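PDB 3EUW: Myo-inositol dehydrogenase from Corynebacterium glutamicum, which probably catalyses the NAD+-dependent oxidation of myo-inositol at its 2-hydroxyl group, as a member of the Gfo/Idh/MocA oxidoreductase family. Local coordinates for residues G169-M174 and A319-A324; L100-V105 and I312-A317; V150-D155 and N226-R231. One frame throughout, in Å; residues are numbered along the deposited sequence.

From the N terminus, the chain builds the Rossmann domain, whose residues 100-105 start helix 102-112 and later meet helix 307-326; their contact with 312-317 is interaction 2, closing a loop of 206 residues. Inside that loop lies interaction 3, where strand residues 150-155 pair with 226-231 in the large mixed sheet and close a loop of 70. Interaction 1, closing one of 144, crosses both: residues 169-174 fall between the two strands along the chain, and 319-324 follow 312-317 on the same helix. Helix 307-326 thus reaches from the Rossmann side to helix 169-185, with Arg172 packing on Leu100 and Leu314. Asp173 of interaction 1 forms a salt bridge with Arg231 of interaction 3.

Interaction 1 of 3, residues G169-M174 and A319-A324; sequences GIFRDM and ACLESA
Phe171 lays one face of its ring against helix 319-324, where CB of Cys320 sits 3.4 Å from CD1 of Phe171 and makes a CH-pi contact, 27° off the ring normal. On that same face the backbone N of Leu321 stands above the rim, while CG2 of Ile170 lies over the rim of the opposite face. With CG anti to the carbonyl carbon (chi1 -63°), the ring reaches across the gap between the helices, and CZ of Phe171 ends 3.9 Å from CB of Ala324. The small Cys320 and Ala324 suit a helix surface that must admit a flat phenyl group; SG of Cys320 lies obliquely to the ring in a sulfur-aromatic contact. Leu321, its CG anti to the backbone N, has CD2 3.6 Å from NH2 of Arg172. This methyl packs obliquely against the guanidinium, which Gly168 O and Asn318 OD1 hold in position by accepting from NH1 and NE. Val213 and Val215 of strand 212-219 also touch Phe171. The axes of segments 169-174 and 319-324 run nearly antiparallel, at 160° and 9.0 Å apart, a helix pair packed on the sheet of the Gfo/Idh/MocA C-terminal domain, with Phe171 between the helices.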
ATOM      1  N   GLY A 169      -0.579 -36.313   4.035  1.00 13.96           N
ATOM      2  CA  GLY A 169       0.213 -35.538   3.095  1.00 14.19           C
ATOM      3  C   GLY A 169      -0.272 -34.108   2.886  1.00 15.54           C
ATOM      4  O   GLY A 169      -1.427 -33.773   3.168  1.00 15.47           O
ATOM      5  N   ILE A 170       0.620 -33.266   2.373  1.00 14.88           N
ATOM      6  CA  ILE A 170       0.321 -31.866   2.137  1.00 13.45           C
ATOM      7  C   ILE A 170      -0.953 -31.608   1.303  1.00 13.41           C
ATOM      8  O   ILE A 170      -1.733 -30.718   1.630  1.00 14.01           O
ATOM      9  CB  ILE A 170       1.548 -31.176   1.486  1.00 13.77           C
ATOM     10  CG1 ILE A 170       1.374 -29.659   1.489  1.00 16.25           C
ATOM     11  CG2 ILE A 170       1.767 -31.705   0.082  1.00 12.08           C
ATOM     12  CD1 ILE A 170       2.667 -28.898   1.139  1.00 13.97           C
ATOM     13  N   PHE A 171      -1.171 -32.394   0.253  1.00 12.09           N
ATOM     14  CA  PHE A 171      -2.348 -32.227  -0.606  1.00 13.22           C
ATOM     15  C   PHE A 171      -3.679 -32.495   0.103  1.00 13.74           C
ATOM     16  O   PHE A 171      -4.613 -31.705  -0.017  1.00 16.09           O
ATOM     17  CB  PHE A 171      -2.248 -33.134  -1.842  1.00 10.93           C
ATOM     18  CG  PHE A 171      -1.082 -32.817  -2.731  1.00 11.37           C
ATOM     19  CD1 PHE A 171      -1.029 -31.611  -3.425  1.00 11.96           C
ATOM     20  CD2 PHE A 171      -0.041 -33.726  -2.885  1.00 10.68           C
ATOM     21  CE1 PHE A 171       0.037 -31.323  -4.255  1.00 10.93           C
ATOM     22  CE2 PHE A 171       1.025 -33.442  -3.714  1.00  7.89           C
ATOM     23  CZ  PHE A 171       1.067 -32.243  -4.402  1.00 10.91           C
ATOM     24  N   ARG A 172      -3.773 -33.599   0.837  1.00 14.77           N
ATOM     25  CA  ARG A 172      -5.008 -33.923   1.551  1.00 15.41           C
ATOM     26  C   ARG A 172      -5.214 -33.070   2.809  1.00 14.82           C
ATOM     27  O   ARG A 172      -6.346 -32.808   3.210  1.00 15.50           O
ATOM     28  CB  ARG A 172      -5.030 -35.405   1.958  1.00 12.93           C
ATOM     29  CG  ARG A 172      -4.932 -36.405   0.808  1.00 17.67           C
ATOM     30  CD  ARG A 172      -5.231 -37.815   1.303  1.00 18.52           C
ATOM     31  NE  ARG A 172      -5.017 -38.853   0.292  1.00 15.17           N
ATOM     32  CZ  ARG A 172      -3.867 -39.495   0.102  1.00 17.44           C
ATOM     33  NH1 ARG A 172      -2.807 -39.216   0.849  1.00 13.73           N
ATOM     34  NH2 ARG A 172      -3.778 -40.436  -0.829  1.00 16.08           N
ATOM     35  N   ASP A 173      -4.121 -32.622   3.416  1.00 15.42           N
ATOM     36  CA  ASP A 173      -4.177 -31.832   4.647  1.00 14.53           C
ATOM     37  C   ASP A 173      -4.150 -30.308   4.482  1.00 14.93           C
ATOM     38  O   ASP A 173      -4.833 -29.589   5.219  1.00 15.42           O
ATOM     39  CB  ASP A 173      -3.028 -32.264   5.566  1.00 13.90           C
ATOM     40  CG  ASP A 173      -3.029 -31.529   6.902  1.00 14.05           C
ATOM     41  OD1 ASP A 173      -3.944 -31.764   7.724  1.00 13.49           O
ATOM     42  OD2 ASP A 173      -2.108 -30.720   7.127  1.00 11.84           O
HETATM   43  N   MSE A 174      -3.356 -29.816   3.533  1.00 14.58           N
HETATM   44  CA  MSE A 174      -3.241 -28.383   3.298  1.00 12.19           C
HETATM   45  C   MSE A 174      -3.875 -27.886   1.996  1.00 13.57           C
HETATM   46  O   MSE A 174      -4.830 -27.122   2.025  1.00 13.31           O
HETATM   47  CB  MSE A 174      -1.774 -27.985   3.300  1.00 11.44           C
HETATM   48  CG  MSE A 174      -1.569 -26.486   3.253  1.00  5.43           C
HETATM   49 SE   MSE A 174       0.332 -26.100   3.166  1.00 16.01          SE
HETATM   50  CE  MSE A 174       0.228 -24.115   2.981  1.00  7.37           C
ATOM     51  N   ALA A 319      -5.811 -36.521  -6.915  1.00 12.41           N
ATOM     52  CA  ALA A 319      -5.322 -36.341  -8.272  1.00 11.49           C
ATOM     53  C   ALA A 319      -4.000 -35.584  -8.228  1.00 11.14           C
ATOM     54  O   ALA A 319      -3.088 -35.881  -9.009  1.00 12.02           O
ATOM     55  CB  ALA A 319      -6.338 -35.589  -9.122  1.00  6.42           C
ATOM     56  N   CYS A 320      -3.895 -34.620  -7.310  1.00 10.94           N
ATOM     57  CA  CYS A 320      -2.671 -33.827  -7.156  1.00 11.77           C
ATOM     58  C   CYS A 320      -1.498 -34.718  -6.783  1.00 12.19           C
ATOM     59  O   CYS A 320      -0.451 -34.666  -7.425  1.00 14.53           O
ATOM     60  CB  CYS A 320      -2.819 -32.755  -6.068  1.00 11.83           C
ATOM     61  SG  CYS A 320      -3.781 -31.301  -6.516  1.00 15.14           S
ATOM     62  N   LEU A 321      -1.677 -35.523  -5.738  1.00 13.90           N
ATOM     63  CA  LEU A 321      -0.637 -36.429  -5.273  1.00 16.42           C
ATOM     64  C   LEU A 321      -0.184 -37.349  -6.395  1.00 17.53           C
ATOM     65  O   LEU A 321       1.011 -37.556  -6.593  1.00 18.09           O
ATOM     66  CB  LEU A 321      -1.144 -37.281  -4.098  1.00 17.00           C
ATOM     67  CG  LEU A 321      -0.154 -38.301  -3.514  1.00 17.39           C
ATOM     68  CD1 LEU A 321       1.075 -37.582  -2.990  1.00 18.43           C
ATOM     69  CD2 LEU A 321      -0.813 -39.088  -2.394  1.00 18.76           C
ATOM     70  N   GLU A 322      -1.142 -37.904  -7.127  1.00 18.88           N
ATOM     71  CA  GLU A 322      -0.816 -38.811  -8.224  1.00 22.55           C
ATOM     72  C   GLU A 322      -0.022 -38.096  -9.321  1.00 22.02           C
ATOM     73  O   GLU A 322       0.928 -38.654  -9.869  1.00 21.27           O
ATOM     74  CB  GLU A 322      -2.095 -39.401  -8.803  1.00 25.60           C
ATOM     75  CG  GLU A 322      -2.005 -40.885  -9.091  1.00 34.04           C
ATOM     76  CD  GLU A 322      -1.690 -41.158 -10.530  1.00 36.16           C
ATOM     77  OE1 GLU A 322      -2.326 -40.522 -11.394  1.00 42.62           O
ATOM     78  OE2 GLU A 322      -0.826 -42.003 -10.806  1.00 36.20           O
ATOM     79  N   SER A 323      -0.424 -36.867  -9.646  1.00 19.87           N
ATOM     80  CA  SER A 323       0.273 -36.087 -10.665  1.00 16.73           C
ATOM     81  C   SER A 323       1.698 -35.801 -10.190  1.00 16.40           C
ATOM     82  O   SER A 323       2.659 -35.971 -10.931  1.00 17.25           O
ATOM     83  CB  SER A 323      -0.452 -34.760 -10.920  1.00 17.15           C
ATOM     84  OG  SER A 323       0.274 -33.948 -11.829  1.00 13.96           O
ATOM     85  N   ALA A 324       1.826 -35.377  -8.939  1.00 16.70           N
ATOM     86  CA  ALA A 324       3.138 -35.056  -8.385  1.00 18.28           C
ATOM     87  C   ALA A 324       4.053 -36.268  -8.384  1.00 18.42           C
ATOM     88  O   ALA A 324       5.250 -36.148  -8.619  1.00 18.63           O
ATOM     89  CB  ALA A 324       2.994 -34.527  -6.980  1.00 16.34           C
TER

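Interaction 2 of 3, residues L100-V105 and I312-A317; sequences LDIEMV and IALELA
The turn entering helix 102-112 meets the flank of helix 307-326, with Ile102 and Leu314 nearest in the backbone at 7.0 Å between their CA atoms. Leu314 has the largest share of the contact. Its CG is anti to the backbone N (chi1 175°), which sends the two methyls toward the turn and divides them between different partners. CD2 of Leu314 rests 3.7 Å from the backbone N of Ile102 and equally close to CG2 of Val105, whose side chain slides past the leucine in the opposite direction. CD1 of Leu314 lies 3.8 Å from the carbonyl O of Leu100, and Arg172 of helix 169-185 packs on this leucine too. A forked side chain suits a place where a backbone turn and a valine must both be covered.

Asp101 is the N-cap of helix 102-112: its OD1 accepts from Glu103 N at 2.8 Å, on the anti side and 30° out of the carboxylate plane. A short acidic side chain can turn back in this way to bind an amide of the first helical turn. The cap holds the start of a helix in the Rossmann domain where Ile102 faces helix 307-326, joining that domain to the C-terminal helix.

Beyond Leu314, the CD1 methyl of Ile102 reaches CG of Glu315 at 3.7 Å, the two side chains crossing at about a right angle. Glu315 thereby offers its aliphatic part to the isoleucine, while OE2 of its carboxylate has a long, weak ion pair with NH2 of Arg106.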
ATOM      1  N   LEU A 100      -9.801 -39.253   5.094  1.00 20.24           N
ATOM      2  CA  LEU A 100      -8.619 -39.162   4.237  1.00 21.42           C
ATOM      3  C   LEU A 100      -8.649 -40.222   3.157  1.00 22.46           C
ATOM      4  O   LEU A 100      -7.985 -40.083   2.125  1.00 22.10           O
ATOM      5  CB  LEU A 100      -7.341 -39.332   5.057  1.00 20.96           C
ATOM      6  CG  LEU A 100      -7.086 -38.208   6.053  1.00 21.52           C
ATOM      7  CD1 LEU A 100      -5.893 -38.555   6.920  1.00 20.48           C
ATOM      8  CD2 LEU A 100      -6.860 -36.906   5.288  1.00 19.50           C
ATOM      9  N   ASP A 101      -9.428 -41.275   3.407  1.00 22.84           N
ATOM     10  CA  ASP A 101      -9.559 -42.402   2.488  1.00 23.28           C
ATOM     11  C   ASP A 101     -10.785 -42.244   1.605  1.00 23.85           C
ATOM     12  O   ASP A 101     -11.917 -42.392   2.070  1.00 25.27           O
ATOM     13  CB  ASP A 101      -9.676 -43.707   3.283  1.00 22.76           C
ATOM     14  CG  ASP A 101      -9.569 -44.942   2.404  1.00 24.09           C
ATOM     15  OD1 ASP A 101      -9.964 -44.890   1.214  1.00 21.09           O
ATOM     16  OD2 ASP A 101      -9.098 -45.977   2.916  1.00 27.76           O
ATOM     17  N   ILE A 102     -10.565 -41.961   0.327  1.00 25.16           N
ATOM     18  CA  ILE A 102     -11.678 -41.780  -0.595  1.00 25.91           C
ATOM     19  C   ILE A 102     -12.664 -42.955  -0.567  1.00 27.80           C
ATOM     20  O   ILE A 102     -13.854 -42.761  -0.794  1.00 27.91           O
ATOM     21  CB  ILE A 102     -11.181 -41.565  -2.043  1.00 25.20           C
ATOM     22  CG1 ILE A 102     -12.376 -41.324  -2.968  1.00 25.28           C
ATOM     23  CG2 ILE A 102     -10.352 -42.753  -2.504  1.00 23.50           C
ATOM     24  CD1 ILE A 102     -13.109 -40.022  -2.684  1.00 24.51           C
ATOM     25  N   GLU A 103     -12.177 -44.164  -0.289  1.00 29.07           N
ATOM     26  CA  GLU A 103     -13.057 -45.332  -0.234  1.00 32.27           C
ATOM     27  C   GLU A 103     -14.029 -45.239   0.940  1.00 31.42           C
ATOM     28  O   GLU A 103     -15.216 -45.521   0.791  1.00 30.35           O
ATOM     29  CB  GLU A 103     -12.246 -46.628  -0.136  1.00 35.84           C
ATOM     30  CG  GLU A 103     -11.527 -46.977  -1.425  1.00 42.05           C
ATOM     31  CD  GLU A 103     -12.444 -46.861  -2.628  1.00 46.56           C
ATOM     32  OE1 GLU A 103     -13.419 -47.640  -2.709  1.00 48.64           O
ATOM     33  OE2 GLU A 103     -12.198 -45.983  -3.486  1.00 49.28           O
HETATM   34  N   MSE A 104     -13.529 -44.843   2.105  1.00 30.68           N
HETATM   35  CA  MSE A 104     -14.400 -44.696   3.269  1.00 29.58           C
HETATM   36  C   MSE A 104     -15.416 -43.596   2.991  1.00 27.39           C
HETATM   37  O   MSE A 104     -16.578 -43.684   3.407  1.00 25.92           O
HETATM   38  CB  MSE A 104     -13.580 -44.343   4.514  1.00 31.39           C
HETATM   39  CG  MSE A 104     -12.579 -45.450   4.906  1.00 35.87           C
HETATM   40 SE   MSE A 104     -13.497 -47.157   5.294  1.00 39.92          SE
HETATM   41  CE  MSE A 104     -14.705 -46.492   6.729  1.00 37.23           C
ATOM     42  N   VAL A 105     -14.969 -42.552   2.296  1.00 25.34           N
ATOM     43  CA  VAL A 105     -15.844 -41.441   1.955  1.00 24.01           C
ATOM     44  C   VAL A 105     -16.969 -41.980   1.088  1.00 25.87           C
ATOM     45  O   VAL A 105     -18.126 -41.605   1.253  1.00 27.17           O
ATOM     46  CB  VAL A 105     -15.101 -40.335   1.164  1.00 23.41           C
ATOM     47  CG1 VAL A 105     -16.099 -39.290   0.686  1.00 22.23           C
ATOM     48  CG2 VAL A 105     -14.012 -39.689   2.038  1.00 18.74           C
ATOM     49  N   ILE A 312     -15.282 -34.186  -3.720  1.00 16.19           N
ATOM     50  CA  ILE A 312     -14.497 -33.694  -4.840  1.00 16.51           C
ATOM     51  C   ILE A 312     -13.187 -33.034  -4.402  1.00 16.61           C
ATOM     52  O   ILE A 312     -12.170 -33.137  -5.090  1.00 16.48           O
ATOM     53  CB  ILE A 312     -15.326 -32.708  -5.687  1.00 16.96           C
ATOM     54  CG1 ILE A 312     -16.604 -33.406  -6.174  1.00 19.21           C
ATOM     55  CG2 ILE A 312     -14.516 -32.229  -6.880  1.00 13.93           C
ATOM     56  CD1 ILE A 312     -17.594 -32.487  -6.879  1.00 19.95           C
ATOM     57  N   ALA A 313     -13.210 -32.364  -3.256  1.00 16.12           N
ATOM     58  CA  ALA A 313     -12.008 -31.719  -2.759  1.00 15.20           C
ATOM     59  C   ALA A 313     -10.955 -32.786  -2.492  1.00 14.90           C
ATOM     60  O   ALA A 313      -9.782 -32.601  -2.822  1.00 16.67           O
ATOM     61  CB  ALA A 313     -12.307 -30.941  -1.497  1.00 14.81           C
ATOM     62  N   LEU A 314     -11.376 -33.910  -1.920  1.00 13.56           N
ATOM     63  CA  LEU A 314     -10.437 -34.991  -1.628  1.00 14.11           C
ATOM     64  C   LEU A 314      -9.975 -35.634  -2.925  1.00 13.80           C
ATOM     65  O   LEU A 314      -8.795 -35.957  -3.087  1.00 14.98           O
ATOM     66  CB  LEU A 314     -11.075 -36.048  -0.709  1.00 13.17           C
ATOM     67  CG  LEU A 314     -10.214 -37.295  -0.442  1.00 16.65           C
ATOM     68  CD1 LEU A 314      -8.906 -36.863   0.236  1.00 17.33           C
ATOM     69  CD2 LEU A 314     -10.965 -38.308   0.445  1.00 13.08           C
ATOM     70  N   GLU A 315     -10.901 -35.819  -3.858  1.00 14.51           N
ATOM     71  CA  GLU A 315     -10.541 -36.417  -5.145  1.00 16.26           C
ATOM     72  C   GLU A 315      -9.504 -35.557  -5.872  1.00 15.18           C
ATOM     73  O   GLU A 315      -8.592 -36.085  -6.507  1.00 16.52           O
ATOM     74  CB  GLU A 315     -11.782 -36.604  -6.037  1.00 16.88           C
ATOM     75  CG  GLU A 315     -12.815 -37.585  -5.487  1.00 18.66           C
ATOM     76  CD  GLU A 315     -14.078 -37.674  -6.347  1.00 23.56           C
ATOM     77  OE1 GLU A 315     -14.612 -36.628  -6.769  1.00 26.14           O
ATOM     78  OE2 GLU A 315     -14.557 -38.796  -6.596  1.00 25.28           O
ATOM     79  N   LEU A 316      -9.646 -34.238  -5.788  1.00 14.35           N
ATOM     80  CA  LEU A 316      -8.701 -33.335  -6.434  1.00 14.39           C
ATOM     81  C   LEU A 316      -7.360 -33.485  -5.725  1.00 14.56           C
ATOM     82  O   LEU A 316      -6.305 -33.537  -6.363  1.00 14.13           O
ATOM     83  CB  LEU A 316      -9.178 -31.879  -6.349  1.00 14.37           C
ATOM     84  CG  LEU A 316     -10.384 -31.451  -7.199  1.00 16.46           C
ATOM     85  CD1 LEU A 316     -10.650 -29.954  -6.996  1.00 17.25           C
ATOM     86  CD2 LEU A 316     -10.121 -31.729  -8.672  1.00 16.40           C
ATOM     87  N   ALA A 317      -7.395 -33.567  -4.397  1.00 13.64           N
ATOM     88  CA  ALA A 317      -6.149 -33.724  -3.653  1.00 13.26           C
ATOM     89  C   ALA A 317      -5.486 -35.048  -4.067  1.00 13.63           C
ATOM     90  O   ALA A 317      -4.270 -35.108  -4.246  1.00 14.18           O
ATOM     91  CB  ALA A 317      -6.410 -33.692  -2.146  1.00  8.62           C
TER

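Interaction 3 of 3, residues V150-D155 and N226-R231; sequences VIISRD and NIVNSR
Ile151 and Ile227, like Ile152 and Val228, pair across parallel strands inside the mixed sheet of the Gfo/Idh/MocA C-terminal domain. The ladder links Ile151 N to Asn226 O, Val228 N to Ile151 O, Ser153 N to Val228 O, Ser230 N to Ser153 O and Asp155 N to Ser230 O. Ser153 N to Val228 O measures 2.8 Å. Ser230 N to Ser153 O stretches to 3.2 Å and bends to 138° at the hydrogen. Branched residues suit these extended strands: Ile152 and Val228 lie side by side, with CG1 of Ile152 and CB of Val228 4.1 Å apart, while Ile151 and Ile227 put their side chains on the other face, where both touch Asp178 of helix 169-185.

Arg154 can be followed outward from the strand. Its CB lies 3.9 Å from Ser230 O. CG of Arg154, anti to the carbonyl carbon (chi1 -61°), packs 3.6 Å from CB of Ser230, a residue small enough to let the chain run past, and CD remains near that same atom. NE and the rest of the guanidinium then lie with one face over CG2 of Ile152. NH1 forms salt bridges to Asp238 and to Glu242 of the second subunit, carboxylates that probably offset the positive charge; NH2 binds Gln148 of that subunit, whose Phe244 adds a cation-pi contact.

At the strand ends Asp155 and Arg231 form a salt bridge, their planes 55° apart: OD2 of Asp155 meets the guanidinium edge, in plane, 2.9 Å from NH1 of Arg231 in a weak, bent hydrogen bond.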
ATOM      1  N   VAL A 150      -5.061 -17.258  -8.900  1.00 12.85           N
ATOM      2  CA  VAL A 150      -3.776 -17.545  -8.285  1.00 10.20           C
ATOM      3  C   VAL A 150      -3.904 -17.517  -6.779  1.00 11.30           C
ATOM      4  O   VAL A 150      -4.297 -16.514  -6.195  1.00 11.57           O
ATOM      5  CB  VAL A 150      -2.724 -16.529  -8.731  1.00  8.86           C
ATOM      6  CG1 VAL A 150      -1.373 -16.889  -8.137  1.00  9.61           C
ATOM      7  CG2 VAL A 150      -2.655 -16.498 -10.256  1.00  8.12           C
ATOM      8  N   ILE A 151      -3.579 -18.643  -6.159  1.00 10.73           N
ATOM      9  CA  ILE A 151      -3.694 -18.775  -4.718  1.00 10.58           C
ATOM     10  C   ILE A 151      -2.349 -19.078  -4.093  1.00 11.44           C
ATOM     11  O   ILE A 151      -1.619 -19.950  -4.556  1.00 13.16           O
ATOM     12  CB  ILE A 151      -4.702 -19.892  -4.372  1.00  9.58           C
ATOM     13  CG1 ILE A 151      -6.038 -19.590  -5.067  1.00  7.79           C
ATOM     14  CG2 ILE A 151      -4.891 -19.989  -2.863  1.00  9.55           C
ATOM     15  CD1 ILE A 151      -7.123 -20.661  -4.897  1.00  8.49           C
ATOM     16  N   ILE A 152      -2.011 -18.332  -3.050  1.00 12.63           N
ATOM     17  CA  ILE A 152      -0.748 -18.537  -2.363  1.00 11.48           C
ATOM     18  C   ILE A 152      -1.008 -18.703  -0.885  1.00 12.73           C
ATOM     19  O   ILE A 152      -1.383 -17.752  -0.184  1.00 12.92           O
ATOM     20  CB  ILE A 152       0.218 -17.360  -2.583  1.00 12.89           C
ATOM     21  CG1 ILE A 152       0.525 -17.227  -4.079  1.00 15.98           C
ATOM     22  CG2 ILE A 152       1.500 -17.576  -1.767  1.00 11.06           C
ATOM     23  CD1 ILE A 152       1.434 -16.059  -4.446  1.00 14.45           C
ATOM     24  N   SER A 153      -0.820 -19.934  -0.426  1.00 11.72           N
ATOM     25  CA  SER A 153      -1.006 -20.285   0.960  1.00 10.77           C
ATOM     26  C   SER A 153       0.291 -20.863   1.526  1.00 11.93           C
ATOM     27  O   SER A 153       0.862 -21.818   0.986  1.00 12.16           O
ATOM     28  CB  SER A 153      -2.122 -21.322   1.089  1.00 12.51           C
ATOM     29  OG  SER A 153      -3.349 -20.837   0.567  1.00 13.80           O
ATOM     30  N   ARG A 154       0.762 -20.269   2.608  1.00 11.62           N
ATOM     31  CA  ARG A 154       1.965 -20.759   3.252  1.00 11.78           C
ATOM     32  C   ARG A 154       1.746 -20.801   4.756  1.00 12.77           C
ATOM     33  O   ARG A 154       1.428 -19.785   5.379  1.00 12.19           O
ATOM     34  CB  ARG A 154       3.158 -19.862   2.912  1.00 10.18           C
ATOM     35  CG  ARG A 154       3.468 -19.803   1.424  1.00  8.87           C
ATOM     36  CD  ARG A 154       4.566 -18.769   1.141  1.00 10.50           C
ATOM     37  NE  ARG A 154       5.077 -18.845  -0.222  1.00  9.31           N
ATOM     38  CZ  ARG A 154       5.289 -17.794  -1.007  1.00 10.43           C
ATOM     39  NH1 ARG A 154       5.041 -16.558  -0.571  1.00  7.67           N
ATOM     40  NH2 ARG A 154       5.734 -17.984  -2.236  1.00 10.42           N
ATOM     41  N   ASP A 155       1.886 -21.985   5.337  1.00 13.21           N
ATOM     42  CA  ASP A 155       1.719 -22.115   6.770  1.00 13.57           C
ATOM     43  C   ASP A 155       2.952 -21.530   7.446  1.00 15.69           C
ATOM     44  O   ASP A 155       4.049 -21.552   6.880  1.00 14.99           O
ATOM     45  CB  ASP A 155       1.579 -23.582   7.178  1.00 12.79           C
ATOM     46  CG  ASP A 155       0.237 -24.160   6.822  1.00 17.19           C
ATOM     47  OD1 ASP A 155      -0.623 -23.423   6.290  1.00 20.40           O
ATOM     48  OD2 ASP A 155       0.044 -25.365   7.087  1.00 18.07           O
ATOM     49  N   ASN A 226      -4.016 -21.655 -10.371  1.00 10.32           N
ATOM     50  CA  ASN A 226      -2.644 -21.931  -9.949  1.00  9.16           C
ATOM     51  C   ASN A 226      -2.497 -21.759  -8.433  1.00  8.89           C
ATOM     52  O   ASN A 226      -2.704 -20.677  -7.884  1.00  7.25           O
ATOM     53  CB  ASN A 226      -1.705 -20.997 -10.718  1.00  9.02           C
ATOM     54  CG  ASN A 226      -0.245 -21.286 -10.463  1.00 10.54           C
ATOM     55  OD1 ASN A 226       0.237 -22.392 -10.690  1.00 13.06           O
ATOM     56  ND2 ASN A 226       0.468 -20.281  -9.993  1.00 17.01           N
ATOM     57  N   ILE A 227      -2.144 -22.850  -7.762  1.00 10.00           N
ATOM     58  CA  ILE A 227      -1.997 -22.852  -6.318  1.00 10.84           C
ATOM     59  C   ILE A 227      -0.561 -23.066  -5.866  1.00 12.89           C
ATOM     60  O   ILE A 227       0.106 -24.007  -6.313  1.00 13.74           O
ATOM     61  CB  ILE A 227      -2.875 -23.963  -5.689  1.00 11.31           C
ATOM     62  CG1 ILE A 227      -4.338 -23.759  -6.100  1.00  8.27           C
ATOM     63  CG2 ILE A 227      -2.745 -23.948  -4.173  1.00  6.31           C
ATOM     64  CD1 ILE A 227      -5.254 -24.914  -5.701  1.00 11.19           C
ATOM     65  N   VAL A 228      -0.098 -22.184  -4.979  1.00 12.85           N
ATOM     66  CA  VAL A 228       1.249 -22.248  -4.420  1.00 12.56           C
ATOM     67  C   VAL A 228       1.187 -22.474  -2.899  1.00 13.28           C
ATOM     68  O   VAL A 228       0.565 -21.699  -2.164  1.00 14.44           O
ATOM     69  CB  VAL A 228       2.051 -20.947  -4.710  1.00 14.80           C
ATOM     70  CG1 VAL A 228       3.453 -21.050  -4.097  1.00 10.84           C
ATOM     71  CG2 VAL A 228       2.154 -20.705  -6.233  1.00 11.40           C
ATOM     72  N   ASN A 229       1.824 -23.544  -2.438  1.00 11.27           N
ATOM     73  CA  ASN A 229       1.841 -23.874  -1.015  1.00 12.80           C
ATOM     74  C   ASN A 229       3.269 -24.023  -0.479  1.00 13.46           C
ATOM     75  O   ASN A 229       4.197 -24.388  -1.220  1.00 12.48           O
ATOM     76  CB  ASN A 229       1.137 -25.207  -0.749  1.00  9.89           C
ATOM     77  CG  ASN A 229      -0.376 -25.129  -0.838  1.00 13.85           C
ATOM     78  OD1 ASN A 229      -0.996 -24.051  -0.833  1.00 13.08           O
ATOM     79  ND2 ASN A 229      -0.988 -26.301  -0.893  1.00 11.06           N
ATOM     80  N   SER A 230       3.437 -23.732   0.807  1.00 13.26           N
ATOM     81  CA  SER A 230       4.710 -23.926   1.488  1.00 13.28           C
ATOM     82  C   SER A 230       4.378 -24.230   2.922  1.00 12.71           C
ATOM     83  O   SER A 230       3.418 -23.692   3.457  1.00 15.43           O
ATOM     84  CB  SER A 230       5.610 -22.706   1.463  1.00 13.32           C
ATOM     85  OG  SER A 230       6.748 -23.000   2.254  1.00 15.32           O
ATOM     86  N   ARG A 231       5.175 -25.084   3.545  1.00 12.99           N
ATOM     87  CA  ARG A 231       4.937 -25.472   4.914  1.00 12.13           C
ATOM     88  C   ARG A 231       5.551 -24.566   5.991  1.00 11.78           C
ATOM     89  O   ARG A 231       5.468 -24.876   7.176  1.00 13.75           O
ATOM     90  CB  ARG A 231       5.364 -26.932   5.106  1.00 14.02           C
ATOM     91  CG  ARG A 231       4.325 -27.954   4.628  1.00 10.13           C
ATOM     92  CD  ARG A 231       3.021 -27.848   5.435  1.00 11.24           C
ATOM     93  NE  ARG A 231       2.204 -29.055   5.324  1.00 12.12           N
ATOM     94  CZ  ARG A 231       0.966 -29.187   5.803  1.00 13.79           C
ATOM     95  NH1 ARG A 231       0.381 -28.190   6.438  1.00 14.25           N
ATOM     96  NH2 ARG A 231       0.302 -30.321   5.633  1.00 13.59           N
TER